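Local coordinates for protein WbmS, polysaccharide deacetylase involved in O-antigen biosynthesis (Bordetella bronchiseptica, PDB 3HFT) that probably removes acetyl groups from a polysaccharide during O-antigen biosynthesis, working at a bound zinc ion as in other polysaccharide deacetylases, at residues P76-E79 with N80-R83; F51-Q54 with D55-L59; V130-T133 with S134-N137; Y175-D179 with D180-L184. One frame throughout, in Å; residues are numbered along the deposited sequence.

Contact 1 (P76-E79 with N80-R83); sequences PLLE and NIRR
Glu-79 and Arg-82 form a salt bridge one helical turn apart, with OE1 of Glu-79 2.7 Å from NH1 of Arg-82. The N-H bends away from the direct line (130°). OE1 is met on its anti side, but tilted out of the carboxylate plane. The carboxylate and guanidinium planes are 22° apart, but the oxygen is tilted out of the guanidinium plane. Glu-79 has CG anti to its backbone N (chi1 -167°) and a bend at chi2, which brings OE1 to the edge of the Arg-82 guanidinium. CB of Leu-78 lies over one face of that guanidinium, 4.0 Å from NH2. NH2 also donates to the carbonyl of Leu-117.

Arg-83 meets Glu-79 by another route. Its guanidinium is folded back by a bend at chi3, and one face rests over O of Glu-79. Water 1 links the two side chains, 2.7 Å from OE2 of Glu-79 and 3.0 Å from NH1 of Arg-83. NH2 of Arg-83 makes a weak bond to OD1 of Asn-80.

On the inner side, CD2 of Leu-78 packs on CD1 of Ile-81 at 4.2 Å. CD2 of Leu-77 runs alongside the Asn-80 amide, 3.5 Å from ND2. The backbone is helical: Arg-82 N donates to Leu-78 O at 2.9 Å, and Arg-83 N to Glu-79 O at 3.0 Å. The bonds from Asn-80 N and Ile-81 N to Leu-77 O are weak.

The helix is amphipathic. One acid serves two arginines on the outer side, directly and through water, while Leu-78 and Ile-81 face strands 67-71 and 87-91 and Leu-77 packs on helix 50-63.

Contact 2 (F51-Q54 with D55-L59); sequences FVLQ and DTIDL
Gln-54 and Asp-58 join their side chains across one turn of helix 50-63. NE2 of Gln-54 donates to OD1 of Asp-58 at 2.8 Å, with an N-H...O angle of 152°. The acceptor lies in the amide plane of Gln-54, but the amide nitrogen comes from above the carboxylate plane. Gln-54 is bent at chi2 (66°), which turns its amide along the helix toward Asp-58. The CG of Gln-54 also touches OD2 of Asp-58 at 3.6 Å. A methyl of Ile-57, CG2, packs against the amide nitrogen of Gln-54.

Apolar contact lies on the buried side. CG of Leu-53 meets CD1 of Ile-57 at 3.9 Å, and the two side chains cross at a slant.

The backbone bonds are those of a regular helix. Ile-57 N to Leu-53 O is nearly straight at 2.9 Å, and Asp-58 N to Gln-54 O has the same length. Val-52 O accepts Thr-56 N at 3.3 Å, and water 2 lies 3.0 Å from Val-52 O. The carboxylate of Asp-55 leads away to a salt bridge with Arg-246.

Helix 50-63 is the crossover of the beta-alpha-beta unit between strands 39-44 and 67-71. Leu-53, Thr-56 and Ile-57 rest on Trp-69 of strand 67-71. Helix 77-83 packs beside Leu-53, Gln-54 and Ile-57, and helix 209-214 meets Val-52, Asp-55 and Thr-56.

Contact 3 (V130-T133 with S134-N137); sequences VQAT and SILN
Ala-132 and Leu-136 close the first turn of helix 133-141. Residues 130-132 are extended, and the chain then turns into the helix with Ala-132 at the N-cap. Leu-136 N donates to Ala-132 O at 3.0 Å, in a nearly straight bond of 173°. Asn-137 N follows with Thr-133 O at 2.9 Å. The cap residue is an alanine, with no polar side chain to offer the first turn.

Thr-133 O has a second partner. Water 3 donates to it at 2.9 Å and also to OD1 of Asn-137 at 2.6 Å, so it ties the carbonyl to the amide. OD1 is held further by Thr-167. The side chains of Thr-133 and Asn-137 lie alongside each other, with CG2 of Thr-133 4.0 Å from ND2 of Asn-137.

Ile-135 turns back onto the extended residues. Its CG1 is anti to the carbonyl carbon (chi1 -67°), which sends CD1 over the peptide of Gln-131. CD1 touches CG1 of Val-130 at 3.9 Å, and CG1 of Ile-135 meets CB of Ala-132 at 4.0 Å.

The stretch leads from strand 123-124 into helix 133-141. Val-130 packs on Asn-96 and Leu-99 of helix 96-100. The extended residues lie against the second subunit: Gln-131 meets Gln-131 of that chain, Val-130 meets its Ala-132, and Ser-134 reaches its Leu-99, so this helix start is part of the dimer interface.

Contact 4 (Y175-D179 with D180-L184); sequences YLWED and DVACL. With EDO (1,2-ethanediol), chain D.
Glu-178 and Asp-180 bring their carboxylates together where strand 177-178 runs into helix 179-185. OE2 of Glu-178 is modelled 2.4 Å from OD1 of Asp-180, so short that the detail is doubtful. The planes are 31° apart. Glu-178 is anti at chi1 and extended beyond CG (chi2 177°), which carries its acid well out from the backbone. Its other oxygen, OE1, accepts the hydroxyl of Tyr-175 at 2.7 Å, met nearly along the C-O axis. OE1 also lies near the carboxylate of Asp-206.

Asp-179 points its side chain elsewhere. OD1 accepts its neighbour's amide, Asp-180 N, in a weak bond of 2.8 Å, and also bonds ND1 of His-208. The Asp-179 carboxylate stands 83° from that of Asp-180.

A bound 1,2-ethanediol, probably from the crystallisation liquor, gives its O1 proton to OD2 of Asp-180 at 2.8 Å. It also bonds the zinc ligand Asp-46 and His-211. This links Asp-180, through the diol, to a zinc ligand, consistent with a place near the active-site pocket.

Backbone bonds start the helix, with Glu-178 at the N-cap. Ala-182 N donates to Glu-178 O at 2.8 Å, and Cys-183 N to Asp-179 O at 3.2 Å.

CG2 of Val-181 packs against the acid group of Glu-178, 3.7 Å from CD. Apolar contact is made by CB of Ala-182, 3.8 Å from CZ2 of Trp-177.

Strand 177-178, helix 179-185 and strand 203-207 form a beta-alpha-beta unit, with 177-178 an outer strand of the parallel sheet. Helix 219-224 packs on Asp-180 and Cys-183, while Val-181 meets Trp-166 of the second subunit.

How the contacts relate
Contacts 3 and 4 are buried, while contacts 1 and 2 are only partly so. Contacts 1 and 2 lie within helices on neighbouring crossovers of the parallel sheet and touch directly: CB of Leu-77 meets CD2 of Leu-53 at 3.9 Å. Strand 67-71 belongs to both their units. Each has a polar outer side and an apolar inner one. Contacts 3 and 4 instead mark helix starts after extended chain, and both reach the second subunit. Contact 3 combines first-turn backbone bonds, apolar packing and a water. Contact 4 gathers acids, one of them linked to a zinc ligand through ethanediol. Its centre is about 26 Å from that of contact 1, on the opposite side of the chain's centre.

Contact 1 (P76-E79 with N80-R83)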
loop_
_atom_site.group_PDB
_atom_site.type_symbol
_atom_site.label_atom_id
_atom_site.label_comp_id
_atom_site.label_asym_id
_atom_site.label_seq_id
_atom_site.Cartn_x
_atom_site.Cartn_y
_atom_site.Cartn_z
ATOM N N PRO A 76 9.962 28.642 8.313
ATOM C CA PRO A 76 11.365 28.914 8.020
ATOM C C PRO A 76 12.317 27.757 8.363
ATOM O O PRO A 76 13.429 27.711 7.839
ATOM C CB PRO A 76 11.668 30.166 8.852
ATOM C CG PRO A 76 10.555 30.273 9.828
ATOM C CD PRO A 76 9.377 29.627 9.235
ATOM N N LEU A 77 11.873 26.799 9.179
ATOM C CA LEU A 77 12.712 25.678 9.540
ATOM C C LEU A 77 12.967 24.735 8.365
ATOM O O LEU A 77 13.932 23.978 8.383
ATOM C CB LEU A 77 12.122 24.926 10.739
ATOM C CG LEU A 77 12.043 25.719 12.048
ATOM C CD1 LEU A 77 11.503 24.868 13.183
ATOM C CD2 LEU A 77 13.373 26.262 12.391
ATOM N N LEU A 78 12.138 24.793 7.331
ATOM C CA LEU A 78 12.412 24.012 6.132
ATOM C C LEU A 78 13.755 24.427 5.523
ATOM O O LEU A 78 14.461 23.608 4.942
ATOM C CB LEU A 78 11.290 24.159 5.099
ATOM C CG LEU A 78 9.901 23.655 5.501
ATOM C CD1 LEU A 78 8.991 23.577 4.270
ATOM C CD2 LEU A 78 9.975 22.306 6.220
ATOM N N GLU A 79 14.120 25.692 5.677
ATOM C CA GLU A 79 15.406 26.175 5.173
ATOM C C GLU A 79 16.588 25.537 5.932
ATOM O O GLU A 79 17.621 25.275 5.334
ATOM C CB GLU A 79 15.448 27.714 5.206
ATOM C CG GLU A 79 16.608 28.346 4.431
ATOM C CD GLU A 79 16.765 27.810 2.999
ATOM O OE1 GLU A 79 15.742 27.578 2.314
ATOM O OE2 GLU A 79 17.923 27.626 2.559
ATOM N N ASN A 80 16.416 25.246 7.224
ATOM C CA ASN A 80 17.433 24.508 7.991
ATOM C C ASN A 80 17.666 23.130 7.368
ATOM O O ASN A 80 18.792 22.675 7.219
ATOM C CB ASN A 80 17.003 24.246 9.450
ATOM C CG ASN A 80 16.736 25.511 10.246
ATOM O OD1 ASN A 80 16.569 26.582 9.691
ATOM N ND2 ASN A 80 16.680 25.377 11.570
ATOM N N ILE A 81 16.570 22.472 7.028
ATOM C CA ILE A 81 16.595 21.146 6.431
ATOM C C ILE A 81 17.247 21.209 5.045
ATOM O O ILE A 81 18.129 20.412 4.726
ATOM C CB ILE A 81 15.160 20.580 6.366
ATOM C CG1 ILE A 81 14.631 20.372 7.803
ATOM C CG2 ILE A 81 15.116 19.284 5.506
ATOM C CD1 ILE A 81 13.135 20.123 7.934
ATOM N N ARG A 82 16.834 22.161 4.215
ATOM C CA ARG A 82 17.471 22.319 2.901
ATOM C C ARG A 82 18.990 22.512 3.019
ATOM O O ARG A 82 19.750 21.855 2.321
ATOM C CB ARG A 82 16.887 23.515 2.143
ATOM C CG ARG A 82 15.478 23.312 1.624
ATOM C CD ARG A 82 15.045 24.473 0.709
ATOM N NE ARG A 82 13.581 24.620 0.673
ATOM C CZ ARG A 82 12.858 25.414 1.475
ATOM N NH1 ARG A 82 13.435 26.170 2.400
ATOM N NH2 ARG A 82 11.533 25.454 1.352
ATOM N N ARG A 83 19.421 23.433 3.881
ATOM C CA ARG A 83 20.852 23.734 4.058
ATOM C C ARG A 83 21.713 22.552 4.434
ATOM O O ARG A 83 22.858 22.432 3.993
ATOM C CB ARG A 83 21.067 24.756 5.182
ATOM C CG ARG A 83 20.936 26.167 4.786
ATOM C CD ARG A 83 21.530 27.054 5.859
ATOM N NE ARG A 83 20.912 26.820 7.162
ATOM C CZ ARG A 83 19.849 27.475 7.625
ATOM N NH1 ARG A 83 19.260 28.417 6.900
ATOM N NH2 ARG A 83 19.360 27.188 8.830
HETATM O O HOH W 1 19.832 28.976 3.965
#

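Contact 2 (F51-Q54 with D55-L59)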
loop_
_atom_site.group_PDB
_atom_site.type_symbol
_atom_site.label_atom_id
_atom_site.label_comp_id
_atom_site.label_asym_id
_atom_site.label_seq_id
_atom_site.Cartn_x
_atom_site.Cartn_y
_atom_site.Cartn_z
ATOM N N PHE A 51 8.808 25.041 17.623
ATOM C CA PHE A 51 9.689 24.649 18.735
ATOM C C PHE A 51 9.799 23.125 18.808
ATOM O O PHE A 51 10.855 22.572 19.133
ATOM C CB PHE A 51 9.249 25.260 20.087
ATOM C CG PHE A 51 8.013 24.642 20.683
ATOM C CD1 PHE A 51 6.752 25.105 20.336
ATOM C CD2 PHE A 51 8.114 23.669 21.671
ATOM C CE1 PHE A 51 5.609 24.554 20.892
ATOM C CE2 PHE A 51 6.980 23.126 22.254
ATOM C CZ PHE A 51 5.723 23.557 21.861
ATOM N N VAL A 52 8.712 22.446 18.461
ATOM C CA VAL A 52 8.689 20.986 18.412
ATOM C C VAL A 52 9.559 20.475 17.256
ATOM O O VAL A 52 10.362 19.573 17.446
ATOM C CB VAL A 52 7.244 20.462 18.300
ATOM C CG1 VAL A 52 7.204 18.933 18.011
ATOM C CG2 VAL A 52 6.454 20.817 19.566
ATOM N N LEU A 53 9.406 21.052 16.064
ATOM C CA LEU A 53 10.211 20.616 14.915
ATOM C C LEU A 53 11.679 20.919 15.186
ATOM O O LEU A 53 12.544 20.078 14.937
ATOM C CB LEU A 53 9.724 21.288 13.614
ATOM C CG LEU A 53 10.542 21.010 12.349
ATOM C CD1 LEU A 53 10.687 19.513 12.085
ATOM C CD2 LEU A 53 9.885 21.704 11.165
ATOM N N GLN A 54 11.962 22.092 15.757
ATOM C CA GLN A 54 13.351 22.443 16.065
ATOM C C GLN A 54 14.021 21.443 16.994
ATOM O O GLN A 54 15.194 21.131 16.839
ATOM C CB GLN A 54 13.478 23.830 16.677
ATOM C CG GLN A 54 14.965 24.256 16.810
ATOM C CD GLN A 54 15.632 24.443 15.460
ATOM O OE1 GLN A 54 15.158 25.236 14.661
ATOM N NE2 GLN A 54 16.714 23.710 15.191
ATOM N N ASP A 55 13.282 20.932 17.966
ATOM C CA ASP A 55 13.835 19.969 18.908
ATOM C C ASP A 55 14.220 18.688 18.205
ATOM O O ASP A 55 15.275 18.102 18.486
ATOM C CB ASP A 55 12.808 19.669 20.008
ATOM C CG ASP A 55 13.181 18.434 20.845
ATOM O OD1 ASP A 55 14.031 18.559 21.735
ATOM O OD2 ASP A 55 12.635 17.347 20.605
ATOM N N THR A 56 13.369 18.236 17.278
ATOM C CA THR A 56 13.694 17.036 16.519
ATOM C C THR A 56 14.910 17.273 15.626
ATOM O O THR A 56 15.804 16.452 15.602
ATOM C CB THR A 56 12.506 16.514 15.708
ATOM O OG1 THR A 56 11.400 16.244 16.576
ATOM C CG2 THR A 56 12.886 15.198 15.033
ATOM N N ILE A 57 14.931 18.371 14.874
ATOM C CA ILE A 57 16.116 18.752 14.071
ATOM C C ILE A 57 17.397 18.759 14.923
ATOM O O ILE A 57 18.425 18.198 14.533
ATOM C CB ILE A 57 15.924 20.145 13.395
ATOM C CG1 ILE A 57 14.873 20.073 12.276
ATOM C CG2 ILE A 57 17.232 20.650 12.766
ATOM C CD1 ILE A 57 14.409 21.421 11.773
ATOM N N ASP A 58 17.339 19.388 16.091
ATOM C CA ASP A 58 18.519 19.447 16.968
ATOM C C ASP A 58 19.030 18.068 17.390
ATOM O O ASP A 58 20.227 17.810 17.400
ATOM C CB ASP A 58 18.218 20.284 18.198
ATOM C CG ASP A 58 18.040 21.759 17.875
ATOM O OD1 ASP A 58 18.494 22.221 16.798
ATOM O OD2 ASP A 58 17.424 22.441 18.717
ATOM N N LEU A 59 18.109 17.162 17.671
ATOM C CA LEU A 59 18.442 15.815 18.076
ATOM C C LEU A 59 19.162 15.047 16.959
ATOM O O LEU A 59 20.216 14.423 17.185
ATOM C CB LEU A 59 17.145 15.122 18.504
ATOM C CG LEU A 59 17.178 14.118 19.634
ATOM C CD1 LEU A 59 17.833 14.724 20.855
ATOM C CD2 LEU A 59 15.756 13.636 19.966
HETATM O O HOH W 2 10.945 16.979 18.823
#

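Contact 3 (V130-T133 with S134-N137)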
loop_
_atom_site.group_PDB
_atom_site.type_symbol
_atom_site.label_atom_id
_atom_site.label_comp_id
_atom_site.label_asym_id
_atom_site.label_seq_id
_atom_site.Cartn_x
_atom_site.Cartn_y
_atom_site.Cartn_z
ATOM N N VAL A 130 -2.526 8.003 2.235
ATOM C CA VAL A 130 -3.498 8.040 1.166
ATOM C C VAL A 130 -2.768 7.794 -0.159
ATOM O O VAL A 130 -1.836 8.523 -0.530
ATOM C CB VAL A 130 -4.289 9.386 1.090
ATOM C CG1 VAL A 130 -5.307 9.311 -0.086
ATOM C CG2 VAL A 130 -4.993 9.754 2.412
ATOM N N GLN A 131 -3.194 6.772 -0.894
ATOM C CA GLN A 131 -2.531 6.394 -2.144
ATOM C C GLN A 131 -3.538 5.714 -3.057
ATOM O O GLN A 131 -4.623 5.295 -2.603
ATOM C CB GLN A 131 -1.353 5.472 -1.839
ATOM C CG GLN A 131 -1.749 4.237 -1.060
ATOM C CD GLN A 131 -0.577 3.580 -0.357
ATOM O OE1 GLN A 131 0.197 2.849 -0.980
ATOM N NE2 GLN A 131 -0.455 3.825 0.964
ATOM N N ALA A 132 -3.196 5.678 -4.352
ATOM C CA ALA A 132 -4.023 5.099 -5.383
ATOM C C ALA A 132 -3.143 5.068 -6.634
ATOM O O ALA A 132 -2.167 5.821 -6.751
ATOM C CB ALA A 132 -5.277 6.020 -5.671
ATOM N N THR A 133 -3.515 4.242 -7.588
ATOM C CA THR A 133 -2.814 4.242 -8.855
ATOM C C THR A 133 -2.761 5.639 -9.484
ATOM O O THR A 133 -1.705 6.031 -9.995
ATOM C CB THR A 133 -3.395 3.195 -9.785
ATOM O OG1 THR A 133 -3.157 1.892 -9.192
ATOM C CG2 THR A 133 -2.735 3.266 -11.199
ATOM N N SER A 134 -3.863 6.397 -9.492
ATOM C CA SER A 134 -3.824 7.714 -10.131
ATOM C C SER A 134 -2.949 8.680 -9.330
ATOM O O SER A 134 -2.269 9.533 -9.900
ATOM C CB SER A 134 -5.220 8.297 -10.260
ATOM O OG SER A 134 -5.742 8.499 -8.972
ATOM N N ILE A 135 -2.950 8.532 -8.011
ATOM C CA ILE A 135 -2.107 9.373 -7.153
ATOM C C ILE A 135 -0.629 9.134 -7.506
ATOM O O ILE A 135 0.112 10.089 -7.744
ATOM C CB ILE A 135 -2.388 9.158 -5.654
ATOM C CG1 ILE A 135 -3.799 9.670 -5.310
ATOM C CG2 ILE A 135 -1.333 9.865 -4.799
ATOM C CD1 ILE A 135 -4.236 9.394 -3.863
ATOM N N LEU A 136 -0.209 7.872 -7.567
ATOM C CA LEU A 136 1.175 7.557 -7.951
ATOM C C LEU A 136 1.468 8.044 -9.375
ATOM O O LEU A 136 2.554 8.524 -9.627
ATOM C CB LEU A 136 1.488 6.080 -7.820
ATOM C CG LEU A 136 2.077 5.667 -6.456
ATOM C CD1 LEU A 136 1.170 6.078 -5.308
ATOM C CD2 LEU A 136 2.366 4.182 -6.447
ATOM N N ASN A 137 0.504 7.952 -10.282
ATOM C CA ASN A 137 0.698 8.481 -11.657
ATOM C C ASN A 137 0.976 9.981 -11.601
ATOM O O ASN A 137 1.872 10.497 -12.282
ATOM C CB ASN A 137 -0.547 8.225 -12.538
ATOM C CG ASN A 137 -0.684 6.770 -12.983
ATOM O OD1 ASN A 137 0.227 5.967 -12.829
ATOM N ND2 ASN A 137 -1.837 6.431 -13.551
HETATM O O HOH W 3 0.515 4.356 -10.818
#

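Contact 4 (Y175-D179 with D180-L184)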
loop_
_atom_site.group_PDB
_atom_site.type_symbol
_atom_site.label_atom_id
_atom_site.label_comp_id
_atom_site.label_asym_id
_atom_site.label_seq_id
_atom_site.Cartn_x
_atom_site.Cartn_y
_atom_site.Cartn_z
ATOM N N TYR A 175 8.266 0.827 4.356
ATOM C CA TYR A 175 8.823 1.115 5.665
ATOM C C TYR A 175 8.213 0.232 6.713
ATOM O O TYR A 175 7.125 -0.322 6.519
ATOM C CB TYR A 175 8.735 2.592 6.026
ATOM C CG TYR A 175 7.401 3.208 6.371
ATOM C CD1 TYR A 175 6.496 3.583 5.382
ATOM C CD2 TYR A 175 7.107 3.526 7.664
ATOM C CE1 TYR A 175 5.313 4.217 5.694
ATOM C CE2 TYR A 175 5.934 4.193 7.993
ATOM C CZ TYR A 175 5.042 4.537 7.004
ATOM O OH TYR A 175 3.894 5.239 7.318
ATOM N N LEU A 176 8.992 -0.003 7.770
ATOM C CA LEU A 176 8.693 -1.106 8.678
ATOM C C LEU A 176 8.428 -0.771 10.162
ATOM O O LEU A 176 8.081 -1.649 10.954
ATOM C CB LEU A 176 9.826 -2.151 8.567
ATOM C CG LEU A 176 11.313 -1.774 8.753
ATOM C CD1 LEU A 176 11.609 -1.036 10.077
ATOM C CD2 LEU A 176 12.211 -3.029 8.583
ATOM N N TRP A 177 8.561 0.496 10.515
ATOM C CA TRP A 177 8.362 0.953 11.889
ATOM C C TRP A 177 7.927 2.411 11.889
ATOM O O TRP A 177 8.405 3.222 11.064
ATOM C CB TRP A 177 9.650 0.768 12.698
ATOM C CG TRP A 177 9.460 0.914 14.212
ATOM C CD1 TRP A 177 9.372 -0.102 15.122
ATOM C CD2 TRP A 177 9.469 2.131 14.976
ATOM N NE1 TRP A 177 9.247 0.406 16.395
ATOM C CE2 TRP A 177 9.305 1.772 16.335
ATOM C CE3 TRP A 177 9.511 3.488 14.642
ATOM C CZ2 TRP A 177 9.228 2.728 17.371
ATOM C CZ3 TRP A 177 9.445 4.435 15.668
ATOM C CH2 TRP A 177 9.287 4.045 17.009
ATOM N N GLU A 178 6.988 2.737 12.784
ATOM C CA GLU A 178 6.467 4.101 12.940
ATOM C C GLU A 178 6.075 4.263 14.409
ATOM O O GLU A 178 5.552 3.320 15.049
ATOM C CB GLU A 178 5.304 4.370 11.987
ATOM C CG GLU A 178 4.642 5.739 12.121
ATOM C CD GLU A 178 3.546 5.965 11.109
ATOM O OE1 GLU A 178 3.671 5.453 9.963
ATOM O OE2 GLU A 178 2.553 6.652 11.458
ATOM N N ASP A 179 6.341 5.440 14.944
ATOM C CA ASP A 179 6.121 5.690 16.378
ATOM C C ASP A 179 4.692 5.514 16.831
ATOM O O ASP A 179 4.439 4.775 17.814
ATOM C CB ASP A 179 6.771 7.010 16.898
ATOM C CG ASP A 179 6.404 8.258 16.091
ATOM O OD1 ASP A 179 5.461 8.222 15.295
ATOM O OD2 ASP A 179 7.082 9.301 16.275
ATOM N N ASP A 180 3.746 6.181 16.187
ATOM C CA ASP A 180 2.353 6.022 16.589
ATOM C C ASP A 180 1.829 4.613 16.300
ATOM O O ASP A 180 1.054 4.058 17.089
ATOM C CB ASP A 180 1.441 7.128 16.034
ATOM C CG ASP A 180 1.540 7.306 14.544
ATOM O OD1 ASP A 180 2.371 6.666 13.878
ATOM O OD2 ASP A 180 0.803 8.160 14.030
ATOM N N VAL A 181 2.322 3.991 15.230
ATOM C CA VAL A 181 1.978 2.588 14.921
ATOM C C VAL A 181 2.526 1.609 15.970
ATOM O O VAL A 181 1.877 0.598 16.302
ATOM C CB VAL A 181 2.419 2.213 13.481
ATOM C CG1 VAL A 181 2.176 0.746 13.194
ATOM C CG2 VAL A 181 1.634 3.068 12.486
ATOM N N ALA A 182 3.689 1.932 16.536
ATOM C CA ALA A 182 4.270 1.119 17.578
ATOM C C ALA A 182 3.333 1.140 18.782
ATOM O O ALA A 182 3.121 0.112 19.451
ATOM C CB ALA A 182 5.639 1.641 17.951
ATOM N N CYS A 183 2.779 2.306 19.081
ATOM C CA CYS A 183 1.780 2.376 20.161
ATOM C C CYS A 183 0.574 1.489 19.832
ATOM O O CYS A 183 0.137 0.695 20.645
ATOM C CB CYS A 183 1.323 3.811 20.405
ATOM S SG CYS A 183 2.661 4.941 20.908
ATOM N N LEU A 184 0.041 1.593 18.628
ATOM C CA LEU A 184 -1.157 0.812 18.275
ATOM C C LEU A 184 -0.916 -0.701 18.287
ATOM O O LEU A 184 -1.792 -1.460 18.673
ATOM C CB LEU A 184 -1.671 1.235 16.906
ATOM C CG LEU A 184 -2.190 2.672 16.833
ATOM C CD1 LEU A 184 -2.168 3.159 15.385
ATOM C CD2 LEU A 184 -3.553 2.771 17.462
HETATM C C1 EDO D . -0.245 11.396 15.229
HETATM O O1 EDO D . 0.180 10.199 15.887
HETATM C C2 EDO D . 0.978 12.209 14.794
HETATM O O2 EDO D . 0.654 13.080 13.696
#